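Local coordinates for S-adenosyl-L-methionine-dependent 2-deoxy-scyllo-inosamine dehydrogenase (Bacillus circulans, PDB 4M7S), which catalyses the radical S-adenosyl-L-methionine-dependent oxidation of 2-deoxy-scyllo-inosamine to amino-dideoxy-scyllo-inosose in butirosin biosynthesis, using two [4Fe-4S] clusters, at residues K3-I8 with D207-D212; F59-E64 with L175-V180; L181-P186 with F191-V196. All blocks are in the same frame, centred on the assembly; numbering follows the deposited sequence. Where two conformers were deposited one is given.

Interaction 1 of 3, residues K3-I8 with D207-D212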
loop_
_atom_site.group_PDB
_atom_site.type_symbol
_atom_site.label_atom_id
_atom_site.label_comp_id
_atom_site.label_asym_id
_atom_site.label_seq_id
_atom_site.Cartn_x
_atom_site.Cartn_y
_atom_site.Cartn_z
ATOM N N LYS A 3 -12.741 12.933 -2.264
ATOM C CA LYS A 3 -12.088 12.513 -1.025
ATOM C C LYS A 3 -10.664 11.989 -1.263
ATOM O O LYS A 3 -10.441 11.135 -2.125
ATOM C CB LYS A 3 -12.949 11.456 -0.330
ATOM C CG LYS A 3 -12.261 10.702 0.789
ATOM C CD LYS A 3 -13.037 9.442 1.155
ATOM C CE LYS A 3 -12.183 8.485 1.982
ATOM N NZ LYS A 3 -10.969 8.013 1.244
ATOM N N LEU A 4 -9.701 12.502 -0.498
ATOM C CA LEU A 4 -8.322 12.027 -0.593
ATOM C C LEU A 4 -8.251 10.570 -0.148
ATOM O O LEU A 4 -9.108 10.104 0.607
ATOM C CB LEU A 4 -7.402 12.877 0.286
ATOM C CG LEU A 4 -5.889 12.766 0.058
ATOM C CD1 LEU A 4 -5.498 13.427 -1.264
ATOM C CD2 LEU A 4 -5.098 13.369 1.220
ATOM N N PHE A 5 -7.233 9.849 -0.612
ATOM C CA PHE A 5 -7.004 8.482 -0.157
ATOM C C PHE A 5 -6.847 8.456 1.363
ATOM O O PHE A 5 -6.369 9.419 1.959
ATOM C CB PHE A 5 -5.770 7.879 -0.837
ATOM C CG PHE A 5 -4.595 8.817 -0.905
ATOM C CD1 PHE A 5 -3.702 8.916 0.155
ATOM C CD2 PHE A 5 -4.381 9.595 -2.035
ATOM C CE1 PHE A 5 -2.627 9.790 0.094
ATOM C CE2 PHE A 5 -3.308 10.463 -2.108
ATOM C CZ PHE A 5 -2.430 10.564 -1.039
ATOM N N SER A 6 -7.265 7.361 1.987
ATOM C CA SER A 6 -7.175 7.244 3.432
ATOM C C SER A 6 -5.986 6.361 3.807
ATOM O O SER A 6 -5.531 6.372 4.950
ATOM C CB SER A 6 -8.475 6.680 4.008
ATOM O OG SER A 6 -8.650 5.334 3.609
HETATM N N MSE A 7 -5.487 5.605 2.832
HETATM C CA MSE A 7 -4.319 4.741 3.017
HETATM C C MSE A 7 -3.400 4.906 1.818
HETATM O O MSE A 7 -3.860 4.958 0.667
HETATM C CB MSE A 7 -4.734 3.270 3.178
HETATM C CG MSE A 7 -3.597 2.249 2.913
HETATM SE SE MSE A 7 -2.169 2.144 4.284
HETATM C CE MSE A 7 -3.089 0.979 5.562
ATOM N N ILE A 8 -2.105 5.034 2.080
ATOM C CA ILE A 8 -1.132 5.017 0.999
ATOM C C ILE A 8 -0.091 3.941 1.279
ATOM O O ILE A 8 0.452 3.871 2.388
ATOM C CB ILE A 8 -0.470 6.394 0.769
ATOM C CG1 ILE A 8 0.588 6.295 -0.332
ATOM C CG2 ILE A 8 0.154 6.941 2.058
ATOM C CD1 ILE A 8 0.968 7.634 -0.909
ATOM N N ASP A 207 -2.434 15.636 -7.579
ATOM C CA ASP A 207 -2.839 15.863 -8.965
ATOM C C ASP A 207 -3.057 14.542 -9.701
ATOM O O ASP A 207 -3.903 14.448 -10.586
ATOM C CB ASP A 207 -1.792 16.702 -9.698
ATOM C CG ASP A 207 -1.717 18.125 -9.176
ATOM O OD1 ASP A 207 -2.761 18.668 -8.760
ATOM O OD2 ASP A 207 -0.611 18.698 -9.190
ATOM N N ILE A 208 -2.269 13.533 -9.344
ATOM C CA ILE A 208 -2.440 12.203 -9.905
ATOM C C ILE A 208 -3.756 11.613 -9.406
ATOM O O ILE A 208 -4.574 11.135 -10.192
ATOM C CB ILE A 208 -1.265 11.288 -9.512
ATOM C CG1 ILE A 208 0.030 11.787 -10.169
ATOM C CG2 ILE A 208 -1.542 9.840 -9.896
ATOM C CD1 ILE A 208 1.286 11.148 -9.587
ATOM N N TRP A 209 -3.950 11.666 -8.092
ATOM C CA TRP A 209 -5.170 11.198 -7.449
ATOM C C TRP A 209 -6.425 11.800 -8.075
ATOM O O TRP A 209 -7.454 11.127 -8.191
ATOM C CB TRP A 209 -5.120 11.520 -5.948
ATOM C CG TRP A 209 -6.317 11.017 -5.184
ATOM C CD1 TRP A 209 -7.374 11.757 -4.715
ATOM C CD2 TRP A 209 -6.577 9.664 -4.816
ATOM N NE1 TRP A 209 -8.269 10.937 -4.073
ATOM C CE2 TRP A 209 -7.804 9.647 -4.125
ATOM C CE3 TRP A 209 -5.895 8.455 -5.018
ATOM C CZ2 TRP A 209 -8.360 8.466 -3.625
ATOM C CZ3 TRP A 209 -6.439 7.295 -4.519
ATOM C CH2 TRP A 209 -7.668 7.305 -3.834
ATOM N N HIS A 210 -6.336 13.061 -8.490
ATOM C CA HIS A 210 -7.492 13.759 -9.053
ATOM C C HIS A 210 -7.470 13.897 -10.575
ATOM O O HIS A 210 -8.276 14.640 -11.130
ATOM C CB HIS A 210 -7.636 15.166 -8.438
ATOM C CG HIS A 210 -8.028 15.161 -6.995
ATOM N ND1 HIS A 210 -7.127 15.392 -5.975
ATOM C CD2 HIS A 210 -9.225 14.945 -6.397
ATOM C CE1 HIS A 210 -7.752 15.320 -4.814
ATOM N NE2 HIS A 210 -9.026 15.049 -5.041
ATOM N N ASN A 211 -6.553 13.222 -11.265
ATOM C CA ASN A 211 -6.566 13.343 -12.727
ATOM C C ASN A 211 -7.742 12.565 -13.336
ATOM O O ASN A 211 -8.389 11.761 -12.649
ATOM C CB ASN A 211 -5.209 12.976 -13.371
ATOM C CG ASN A 211 -4.851 11.505 -13.224
ATOM O OD1 ASN A 211 -5.725 10.649 -13.078
ATOM N ND2 ASN A 211 -3.551 11.201 -13.284
ATOM N N ASP A 212 -8.009 12.807 -14.614
ATOM C CA ASP A 212 -9.124 12.175 -15.309
ATOM C C ASP A 212 -9.105 10.646 -15.204
ATOM O O ASP A 212 -10.134 10.025 -14.937
ATOM C CB ASP A 212 -9.136 12.602 -16.778
ATOM C CG ASP A 212 -10.543 12.814 -17.312
ATOM O OD1 ASP A 212 -11.509 12.385 -16.638
ATOM O OD2 ASP A 212 -10.683 13.405 -18.410
#
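Trp209 lays the six-membered part of its indole against Phe5, and here the packing is tight. The phenyl ring turns its edge to the indole face in a T-shaped pair, with centroids 5.1 Å apart and planes at 80°. Phe5 CD2 lies over the rim of that face, 3.5 Å from Trp209 CE3. Phe5 CB also sits above the six-membered ring, in a CH-pi contact 3.8 Å from the centroid. The backbone places CB there, and the phenyl, swung between backbone N and carbonyl carbon (chi1 44°), brings its CD2 edge onto the indole beside it. Tryptophan suits the site because the same flat group carries a donor at its edge: Trp209 NE1 gives a 2.9 Å hydrogen bond to Lys3 O, which receives the N-H from 31° off its own carbonyl plane. Toward solvent the fit is looser. Leu4 CD1 comes no nearer than 4.3 Å to Trp209 CD1, and the exposed Lys3 sends NZ to Leu4 O and to Asn174 OD1. Arg218 adds a cation-pi contact to the indole. The arrangement joins the N-terminal lead-in of strand 7-10, the first strand of the radical SAM fold, to helix 205-209 of the second-cluster domain.

Interaction 2 of 3, residues F59-E64 with L175-V180. With SF4 (iron/sulfur cluster), chain C.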
loop_
_atom_site.group_PDB
_atom_site.type_symbol
_atom_site.label_atom_id
_atom_site.label_comp_id
_atom_site.label_asym_id
_atom_site.label_seq_id
_atom_site.Cartn_x
_atom_site.Cartn_y
_atom_site.Cartn_z
ATOM N N PHE A 59 4.391 0.489 4.315
ATOM C CA PHE A 59 5.696 0.493 3.646
ATOM C C PHE A 59 5.996 -0.782 2.868
ATOM O O PHE A 59 7.169 -1.144 2.665
ATOM C CB PHE A 59 6.796 0.717 4.680
ATOM C CG PHE A 59 6.594 1.949 5.497
ATOM C CD1 PHE A 59 7.096 3.173 5.067
ATOM C CD2 PHE A 59 5.876 1.899 6.682
ATOM C CE1 PHE A 59 6.911 4.318 5.814
ATOM C CE2 PHE A 59 5.668 3.053 7.434
ATOM C CZ PHE A 59 6.194 4.260 7.002
ATOM N N HIS A 60 4.927 -1.441 2.393
ATOM C CA HIS A 60 4.951 -2.806 1.815
ATOM C C HIS A 60 4.037 -2.933 0.579
ATOM O O HIS A 60 2.818 -2.800 0.709
ATOM C CB HIS A 60 4.450 -3.787 2.891
ATOM C CG HIS A 60 4.423 -5.231 2.474
ATOM N ND1 HIS A 60 4.912 -6.239 3.278
ATOM C CD2 HIS A 60 3.929 -5.843 1.370
ATOM C CE1 HIS A 60 4.747 -7.404 2.677
ATOM N NE2 HIS A 60 4.153 -7.193 1.518
ATOM N N PHE A 61 4.588 -3.222 -0.604
ATOM C CA PHE A 61 3.722 -3.423 -1.765
ATOM C C PHE A 61 3.747 -4.929 -1.948
ATOM O O PHE A 61 2.791 -5.626 -1.583
ATOM C CB PHE A 61 4.232 -2.682 -3.007
ATOM C CG PHE A 61 3.359 -2.842 -4.214
ATOM C CD1 PHE A 61 1.982 -3.019 -4.077
ATOM C CD2 PHE A 61 3.910 -2.836 -5.490
ATOM C CE1 PHE A 61 1.170 -3.187 -5.182
ATOM C CE2 PHE A 61 3.102 -3.002 -6.615
ATOM C CZ PHE A 61 1.723 -3.184 -6.459
ATOM N N TYR A 62 4.851 -5.441 -2.477
ATOM C CA TYR A 62 5.044 -6.893 -2.527
ATOM C C TYR A 62 6.450 -7.261 -2.070
ATOM O O TYR A 62 7.010 -8.294 -2.466
ATOM C CB TYR A 62 4.764 -7.440 -3.917
ATOM C CG TYR A 62 3.293 -7.609 -4.216
ATOM C CD1 TYR A 62 2.620 -8.771 -3.859
ATOM C CD2 TYR A 62 2.577 -6.602 -4.848
ATOM C CE1 TYR A 62 1.271 -8.931 -4.134
ATOM C CE2 TYR A 62 1.227 -6.748 -5.125
ATOM C CZ TYR A 62 0.582 -7.910 -4.762
ATOM O OH TYR A 62 -0.755 -8.047 -5.045
ATOM N N GLY A 63 7.016 -6.401 -1.234
ATOM C CA GLY A 63 8.335 -6.638 -0.678
ATOM C C GLY A 63 8.289 -6.590 0.835
ATOM O O GLY A 63 7.269 -6.217 1.422
ATOM N N GLU A 64 9.396 -6.972 1.466
ATOM C CA GLU A 64 9.505 -6.977 2.917
ATOM C C GLU A 64 10.113 -5.659 3.381
ATOM O O GLU A 64 11.276 -5.374 3.073
ATOM C CB GLU A 64 10.400 -8.145 3.354
ATOM C CG GLU A 64 10.681 -8.177 4.841
ATOM C CD GLU A 64 9.404 -8.077 5.679
ATOM O OE1 GLU A 64 9.424 -7.355 6.701
ATOM O OE2 GLU A 64 8.396 -8.734 5.324
ATOM N N LEU A 175 -7.347 4.114 -1.556
ATOM C CA LEU A 175 -5.981 3.609 -1.506
ATOM C C LEU A 175 -5.188 4.097 -2.700
ATOM O O LEU A 175 -5.653 4.019 -3.844
ATOM C CB LEU A 175 -6.021 2.074 -1.498
ATOM C CG LEU A 175 -4.795 1.180 -1.265
ATOM C CD1 LEU A 175 -4.361 0.510 -2.556
ATOM C CD2 LEU A 175 -3.640 1.932 -0.615
ATOM N N ALA A 176 -3.997 4.625 -2.426
ATOM C CA ALA A 176 -2.999 4.853 -3.460
ATOM C C ALA A 176 -1.799 3.951 -3.175
ATOM O O ALA A 176 -1.396 3.797 -2.017
ATOM C CB ALA A 176 -2.566 6.323 -3.481
ATOM N N VAL A 177 -1.224 3.368 -4.226
ATOM C CA VAL A 177 0.018 2.625 -4.094
ATOM C C VAL A 177 1.112 3.384 -4.818
ATOM O O VAL A 177 0.896 3.854 -5.928
ATOM C CB VAL A 177 -0.089 1.215 -4.722
ATOM C CG1 VAL A 177 1.256 0.484 -4.640
ATOM C CG2 VAL A 177 -1.153 0.405 -4.019
ATOM N N VAL A 178 2.283 3.502 -4.191
ATOM C CA VAL A 178 3.457 4.095 -4.833
ATOM C C VAL A 178 4.564 3.028 -4.913
ATOM O O VAL A 178 4.986 2.498 -3.887
ATOM C CB VAL A 178 3.966 5.304 -4.024
ATOM C CG1 VAL A 178 5.248 5.883 -4.642
ATOM C CG2 VAL A 178 2.885 6.364 -3.895
ATOM N N THR A 179 5.013 2.704 -6.126
ATOM C CA THR A 179 5.997 1.655 -6.341
ATOM C C THR A 179 7.397 2.196 -6.112
ATOM O O THR A 179 7.561 3.407 -5.890
ATOM C CB THR A 179 5.922 1.090 -7.769
ATOM O OG1 THR A 179 6.386 2.082 -8.697
ATOM C CG2 THR A 179 4.477 0.673 -8.111
ATOM N N VAL A 180 8.401 1.315 -6.182
ATOM C CA VAL A 180 9.780 1.718 -5.875
ATOM C C VAL A 180 10.247 2.841 -6.766
ATOM O O VAL A 180 11.095 3.632 -6.366
ATOM C CB VAL A 180 10.835 0.600 -6.071
ATOM C CG1 VAL A 180 11.409 0.156 -4.738
ATOM C CG2 VAL A 180 10.309 -0.553 -6.911
HETATM FE FE1 SF4 C . 7.029 -12.135 0.590
HETATM FE FE2 SF4 C . 5.516 -14.321 0.730
HETATM FE FE3 SF4 C . 4.920 -12.443 -1.051
HETATM FE FE4 SF4 C . 4.534 -11.914 1.581
HETATM S S1 SF4 C . 3.403 -13.467 0.324
HETATM S S2 SF4 C . 5.502 -10.507 0.057
HETATM S S3 SF4 C . 6.269 -13.101 2.530
HETATM S S4 SF4 C . 6.829 -13.748 -1.058
#
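Phe61 and Val177 make the main apolar contact. Val177 CG1 stands over one face of the phenyl ring in a CH-pi contact, 3.8 Å from the centroid and 18° off the normal, leaning to the rim at Phe61 CD1, 3.6 Å away. The ring reaches the strand because its CG is anti to the backbone N (chi1 -179°), while Val177 turns CG1 away from its own N by a similar torsion (chi1 177°), and the two side chains cross at about a right angle. A beta-branched valine suits this strand position, offering a compact methyl to a flat ring. Thr179 adds a lighter touch: its CG2 lies 4.2 Å from Phe61 CE2, approaching obliquely, while its OG1 weakly accepts the N-H of Asn183.

Aromatic packing continues on the opposite face of Phe61, where Tyr62 CD2 lies over the ring centre; the Tyr62 hydroxyl is hydrogen-bonded to Phe188 O.

No hydrogen bond crosses between the two segments, and the residues that touch, Phe61, Val177 and Thr179, are all buried. On the cluster side, Tyr62 O lies 3.7 Å from SF4 S2 and accepts a hydrogen bond from Asn25 ND2. A loop following strand 56-58 thus borders the AdoMet cluster pocket of the radical SAM fold and packs its other side on strand 175-178.

Interaction 3 of 3, residues L181-P186 with F191-V196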
loop_
_atom_site.group_PDB
_atom_site.type_symbol
_atom_site.label_atom_id
_atom_site.label_comp_id
_atom_site.label_asym_id
_atom_site.label_seq_id
_atom_site.Cartn_x
_atom_site.Cartn_y
_atom_site.Cartn_z
ATOM N N LEU A 181 9.721 2.873 -7.988
ATOM C CA LEU A 181 10.157 3.851 -8.976
ATOM C C LEU A 181 9.194 5.038 -9.064
ATOM O O LEU A 181 9.335 5.897 -9.937
ATOM C CB LEU A 181 10.357 3.189 -10.342
ATOM C CG LEU A 181 11.443 2.108 -10.390
ATOM C CD1 LEU A 181 11.531 1.489 -11.774
ATOM C CD2 LEU A 181 12.798 2.682 -9.971
ATOM N N GLY A 182 8.229 5.090 -8.150
ATOM C CA GLY A 182 7.357 6.254 -8.024
ATOM C C GLY A 182 5.992 6.157 -8.695
ATOM O O GLY A 182 5.167 7.068 -8.581
ATOM N N ASN A 183 5.744 5.067 -9.406
ATOM C CA ASN A 183 4.465 4.914 -10.099
ATOM C C ASN A 183 3.315 4.808 -9.121
ATOM O O ASN A 183 3.427 4.156 -8.078
ATOM C CB ASN A 183 4.479 3.686 -11.003
ATOM C CG ASN A 183 5.382 3.862 -12.196
ATOM O OD1 ASN A 183 5.641 4.986 -12.631
ATOM N ND2 ASN A 183 5.844 2.750 -12.756
ATOM N N VAL A 184 2.201 5.449 -9.456
ATOM C CA VAL A 184 1.037 5.413 -8.586
ATOM C C VAL A 184 -0.002 4.452 -9.171
ATOM O O VAL A 184 -0.390 4.577 -10.336
ATOM C CB VAL A 184 0.440 6.814 -8.417
ATOM C CG1 VAL A 184 -0.746 6.784 -7.447
ATOM C CG2 VAL A 184 1.523 7.780 -7.921
ATOM N N LEU A 185 -0.436 3.488 -8.364
ATOM C CA LEU A 185 -1.420 2.495 -8.797
ATOM C C LEU A 185 -2.683 2.669 -7.944
ATOM O O LEU A 185 -2.609 3.166 -6.814
ATOM C CB LEU A 185 -0.861 1.073 -8.634
ATOM C CG LEU A 185 0.588 0.834 -9.065
ATOM C CD1 LEU A 185 1.026 -0.584 -8.701
ATOM C CD2 LEU A 185 0.791 1.091 -10.563
ATOM N N PRO A 186 -3.845 2.250 -8.473
ATOM C CA PRO A 186 -5.113 2.444 -7.769
ATOM C C PRO A 186 -5.424 1.316 -6.800
ATOM O O PRO A 186 -6.437 1.393 -6.112
ATOM C CB PRO A 186 -6.135 2.418 -8.912
ATOM C CG PRO A 186 -5.551 1.463 -9.883
ATOM C CD PRO A 186 -4.054 1.701 -9.826
ATOM N N PHE A 191 -0.064 -5.703 -9.326
ATOM C CA PHE A 191 1.349 -6.084 -9.306
ATOM C C PHE A 191 2.016 -5.857 -10.654
ATOM O O PHE A 191 3.207 -5.575 -10.739
ATOM C CB PHE A 191 1.515 -7.563 -8.933
ATOM C CG PHE A 191 2.914 -8.085 -9.148
ATOM C CD1 PHE A 191 3.898 -7.879 -8.193
ATOM C CD2 PHE A 191 3.246 -8.767 -10.309
ATOM C CE1 PHE A 191 5.187 -8.358 -8.386
ATOM C CE2 PHE A 191 4.535 -9.240 -10.512
ATOM C CZ PHE A 191 5.506 -9.034 -9.546
ATOM N N ASN A 192 1.242 -6.017 -11.718
ATOM C CA ASN A 192 1.777 -5.846 -13.065
ATOM C C ASN A 192 1.689 -4.403 -13.561
ATOM O O ASN A 192 2.061 -4.109 -14.700
ATOM C CB ASN A 192 1.086 -6.800 -14.038
ATOM C CG ASN A 192 1.602 -8.221 -13.919
ATOM O OD1 ASN A 192 2.804 -8.443 -13.777
ATOM N ND2 ASN A 192 0.694 -9.189 -13.969
ATOM N N GLN A 193 1.195 -3.520 -12.698
ATOM C CA GLN A 193 1.083 -2.090 -13.001
ATOM C C GLN A 193 0.354 -1.851 -14.323
ATOM O O GLN A 193 0.858 -1.166 -15.214
ATOM C CB GLN A 193 2.474 -1.433 -13.001
ATOM C CG GLN A 193 3.337 -1.829 -11.785
ATOM C CD GLN A 193 4.600 -0.979 -11.644
ATOM O OE1 GLN A 193 4.655 0.151 -12.127
ATOM N NE2 GLN A 193 5.622 -1.527 -10.975
ATOM N N LYS A 194 -0.829 -2.449 -14.447
ATOM C CA LYS A 194 -1.678 -2.237 -15.608
ATOM C C LYS A 194 -2.302 -0.846 -15.571
ATOM O O LYS A 194 -2.665 -0.294 -16.606
ATOM C CB LYS A 194 -2.794 -3.286 -15.649
ATOM C CG LYS A 194 -2.321 -4.729 -15.805
ATOM C CD LYS A 194 -3.413 -5.687 -15.364
ATOM C CE LYS A 194 -2.999 -7.136 -15.531
ATOM N NZ LYS A 194 -4.155 -8.036 -15.258
HETATM N N MSE A 195 -2.438 -0.295 -14.371
HETATM C CA MSE A 195 -3.156 0.959 -14.181
HETATM C C MSE A 195 -2.252 2.007 -13.531
HETATM O O MSE A 195 -2.533 2.476 -12.433
HETATM C CB MSE A 195 -4.383 0.723 -13.301
HETATM C CG MSE A 195 -5.635 1.439 -13.754
HETATM SE SE MSE A 195 -6.125 1.000 -15.592
HETATM C CE MSE A 195 -6.527 -0.891 -15.356
ATOM N N VAL A 196 -1.161 2.361 -14.200
ATOM C CA VAL A 196 -0.289 3.422 -13.709
ATOM C C VAL A 196 -1.006 4.753 -13.917
ATOM O O VAL A 196 -1.370 5.095 -15.041
ATOM C CB VAL A 196 1.057 3.436 -14.436
ATOM C CG1 VAL A 196 1.882 4.658 -13.996
ATOM C CG2 VAL A 196 1.818 2.145 -14.151
#
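Asn183 and Gln193 meet through their amides: Asn183 ND2 donates to Gln193 OE1 at 2.9 Å with an N-H...O angle of 159°. The donor lies in the carbonyl plane of Gln193, yet the two amide planes stand 76° apart. Beside this bond, Leu185 CD2 packs between the two segments, a single methyl lying 3.9 Å from both Gln193 CB and Val196 CG2. Pro186 sets its ring across Met195, a selenomethionine here, with Pro186 CD 3.6 Å from Met195 CB and 3.1 Å from Met195 O. Backbone contact is slight: Val196 CA offers a C-H to Val184 O at 3.6 Å.

Further out, several bonds set these groups in place. Asn183 OD1 accepts from Asn199 ND2, which fixes the rotation of the amide and leaves ND2 turned to Gln193. Gln193 runs extended beyond CG and carries its carbonyl to the strand from a backbone with positive phi. Both carboxylate oxygens of Asp190 hold the loop, binding Lys194 N and Met195 N. Backbone bonds from Val184 to Met197 and Gly198 start the antiparallel pairing with strand 198-199. Together they form a beta hairpin with a long connection, set in the iron-sulfur cluster-binding domain beside Cys187, probably a ligand of the second cluster.

In the fold
All three interactions reach one mixed sheet, in which strands 7-10, 175-178 and 183-185 lie side by side. Interactions 1 and 2 touch where Met7 O meets Ala176 N at 3.1 Å, probably a hydrogen bond. Interaction 3 joins interaction 2 through Val177 O and Leu185 N, 2.8 Å apart, and through Phe61 CZ, 3.5 Å from Leu185 CD1. Interactions 1 and 3 meet where Ile208 CD1 packs 3.8 Å from Val184 CG2. Interaction 2 borders the AdoMet cluster, while interactions 3 and 1 lie nearer the second: the side chains of Pro186 and Trp209 are about 6 and 10 Å from it. Val177 of interaction 2 also comes within about 9 Å of that second cluster, side chain to cluster.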